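PDB 1NO7: major capsid protein from Human herpesvirus 1, which forms the main structural building block of the herpesvirus capsid shell, represented here by the upper domain of the protein. Local coordinates for residues Ala195-Gln200 against Val434-Pro439. Residues are numbered along the deposited sequence; the frame is centred on the assembly and turned at random.
Sequences ARLVVQ and VVVDGP
The guanidinium of R196 meets the carboxylate of D437 edge-on: OD2 lies near the guanidinium plane, NH2 reaches it on its syn side at 2.6 Å, and the two planes are turned 37° apart. P439 CB stands obliquely to the same guanidinium. The amide of Q200 comes to the carboxylate from another direction, NE2 giving a longer bond to D437 OD2 (3.3 Å) from above the carboxylate plane. One oxygen thus takes a charged and a neutral donor, which probably keeps D437 ionised. The other end of the amide turns to the backbone, where Q200 OE1 accepts from D437 N at 3.0 Å, the N-H arriving in the plane of the amide carbonyl. Glutamine suits this place because its amide can donate to the side chain and accept from the main chain of a single residue; the bend at chi2 (-136°) helps bring it there. Arginine suits its own, since a chain extended from CG to NE carries its charge across from the helix. Next to these polar groups, L197 CD1 packs on V436 CG1 at 3.4 Å, two branched apolar side chains crossing at about a right angle, with F429 and M441 also against V436. D437 OD1 accepts from A440 N, as befits an aspartate N-cap. The arrangement is that of a capped helix start, the N-terminus of helix 438-442 tied through its cap residue to the side of helix 195-208 in the VP5 upper domain.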
loop_
_atom_site.group_PDB
_atom_site.type_symbol
_atom_site.label_atom_id
_atom_site.label_comp_id
_atom_site.label_asym_id
_atom_site.label_seq_id
_atom_site.Cartn_x
_atom_site.Cartn_y
_atom_site.Cartn_z
ATOM N N ALA A 195 -12.612 -5.225 -18.370
ATOM C CA ALA A 195 -11.525 -4.846 -19.273
ATOM C C ALA A 195 -11.964 -3.739 -20.232
ATOM O O ALA A 195 -11.273 -2.728 -20.375
ATOM C CB ALA A 195 -11.040 -6.062 -20.064
ATOM N N ARG A 196 -13.117 -3.921 -20.876
ATOM C CA ARG A 196 -13.614 -2.911 -21.813
ATOM C C ARG A 196 -13.746 -1.588 -21.066
ATOM O O ARG A 196 -13.148 -0.566 -21.432
ATOM C CB ARG A 196 -14.981 -3.323 -22.365
ATOM C CG ARG A 196 -15.548 -2.351 -23.390
ATOM C CD ARG A 196 -17.068 -2.475 -23.493
ATOM N NE ARG A 196 -17.648 -1.353 -24.229
ATOM C CZ ARG A 196 -17.639 -1.240 -25.552
ATOM N NH1 ARG A 196 -17.090 -2.192 -26.299
ATOM N NH2 ARG A 196 -18.155 -0.161 -26.127
ATOM N N LEU A 197 -14.533 -1.635 -19.999
ATOM C CA LEU A 197 -14.782 -0.468 -19.163
ATOM C C LEU A 197 -13.507 0.275 -18.823
ATOM O O LEU A 197 -13.403 1.493 -19.022
ATOM C CB LEU A 197 -15.466 -0.894 -17.864
ATOM C CG LEU A 197 -15.620 0.210 -16.825
ATOM C CD1 LEU A 197 -16.108 1.489 -17.497
ATOM C CD2 LEU A 197 -16.605 -0.263 -15.746
ATOM N N VAL A 198 -12.544 -0.472 -18.294
ATOM C CA VAL A 198 -11.256 0.096 -17.912
ATOM C C VAL A 198 -10.565 0.826 -19.059
ATOM O O VAL A 198 -10.227 2.014 -18.941
ATOM C CB VAL A 198 -10.298 -0.986 -17.411
ATOM C CG1 VAL A 198 -8.882 -0.449 -17.433
ATOM C CG2 VAL A 198 -10.687 -1.417 -15.997
ATOM N N VAL A 199 -10.350 0.114 -20.162
ATOM C CA VAL A 199 -9.684 0.714 -21.306
ATOM C C VAL A 199 -10.268 2.099 -21.552
ATOM O O VAL A 199 -9.555 3.031 -21.931
ATOM C CB VAL A 199 -9.850 -0.124 -22.596
ATOM C CG1 VAL A 199 -8.949 0.454 -23.681
ATOM C CG2 VAL A 199 -9.504 -1.594 -22.341
ATOM N N GLN A 200 -11.570 2.233 -21.313
ATOM C CA GLN A 200 -12.231 3.518 -21.508
ATOM C C GLN A 200 -11.718 4.579 -20.515
ATOM O O GLN A 200 -11.215 5.639 -20.932
ATOM C CB GLN A 200 -13.748 3.366 -21.353
ATOM C CG GLN A 200 -14.378 2.290 -22.238
ATOM C CD GLN A 200 -15.661 2.771 -22.904
ATOM O OE1 GLN A 200 -16.561 3.295 -22.241
ATOM N NE2 GLN A 200 -15.746 2.595 -24.220
ATOM N N VAL A 434 -14.893 11.786 -17.081
ATOM C CA VAL A 434 -14.654 10.467 -17.664
ATOM C C VAL A 434 -15.711 10.138 -18.742
ATOM O O VAL A 434 -16.889 10.470 -18.578
ATOM C CB VAL A 434 -14.778 9.415 -16.594
ATOM C CG1 VAL A 434 -14.669 8.023 -17.217
ATOM C CG2 VAL A 434 -13.719 9.655 -15.536
ATOM N N VAL A 435 -15.305 9.466 -19.820
ATOM C CA VAL A 435 -16.246 9.117 -20.889
ATOM C C VAL A 435 -16.389 7.618 -21.100
ATOM O O VAL A 435 -15.568 6.984 -21.767
ATOM C CB VAL A 435 -15.831 9.764 -22.214
ATOM C CG1 VAL A 435 -16.705 9.252 -23.356
ATOM C CG2 VAL A 435 -15.963 11.267 -22.073
ATOM N N VAL A 436 -17.449 7.058 -20.535
ATOM C CA VAL A 436 -17.715 5.636 -20.646
ATOM C C VAL A 436 -19.113 5.387 -21.208
ATOM O O VAL A 436 -20.087 5.904 -20.657
ATOM C CB VAL A 436 -17.640 4.985 -19.283
ATOM C CG1 VAL A 436 -18.133 3.559 -19.362
ATOM C CG2 VAL A 436 -16.230 5.039 -18.788
ATOM N N ASP A 437 -19.215 4.592 -22.282
ATOM C CA ASP A 437 -20.508 4.289 -22.894
ATOM C C ASP A 437 -21.320 3.258 -22.085
ATOM O O ASP A 437 -20.816 2.655 -21.121
ATOM C CB ASP A 437 -20.324 3.795 -24.332
ATOM C CG ASP A 437 -19.679 2.423 -24.406
ATOM O OD1 ASP A 437 -20.050 1.536 -23.600
ATOM O OD2 ASP A 437 -18.808 2.227 -25.286
ATOM N N GLY A 438 -22.577 3.067 -22.497
ATOM C CA GLY A 438 -23.492 2.160 -21.822
ATOM C C GLY A 438 -23.070 0.714 -21.601
ATOM O O GLY A 438 -23.039 0.256 -20.461
ATOM N N PRO A 439 -22.752 -0.042 -22.662
ATOM C CA PRO A 439 -22.347 -1.441 -22.490
ATOM C C PRO A 439 -21.230 -1.562 -21.460
ATOM O O PRO A 439 -21.293 -2.406 -20.551
ATOM C CB PRO A 439 -21.883 -1.841 -23.890
ATOM C CG PRO A 439 -22.700 -0.961 -24.788
ATOM C CD PRO A 439 -22.641 0.367 -24.073
#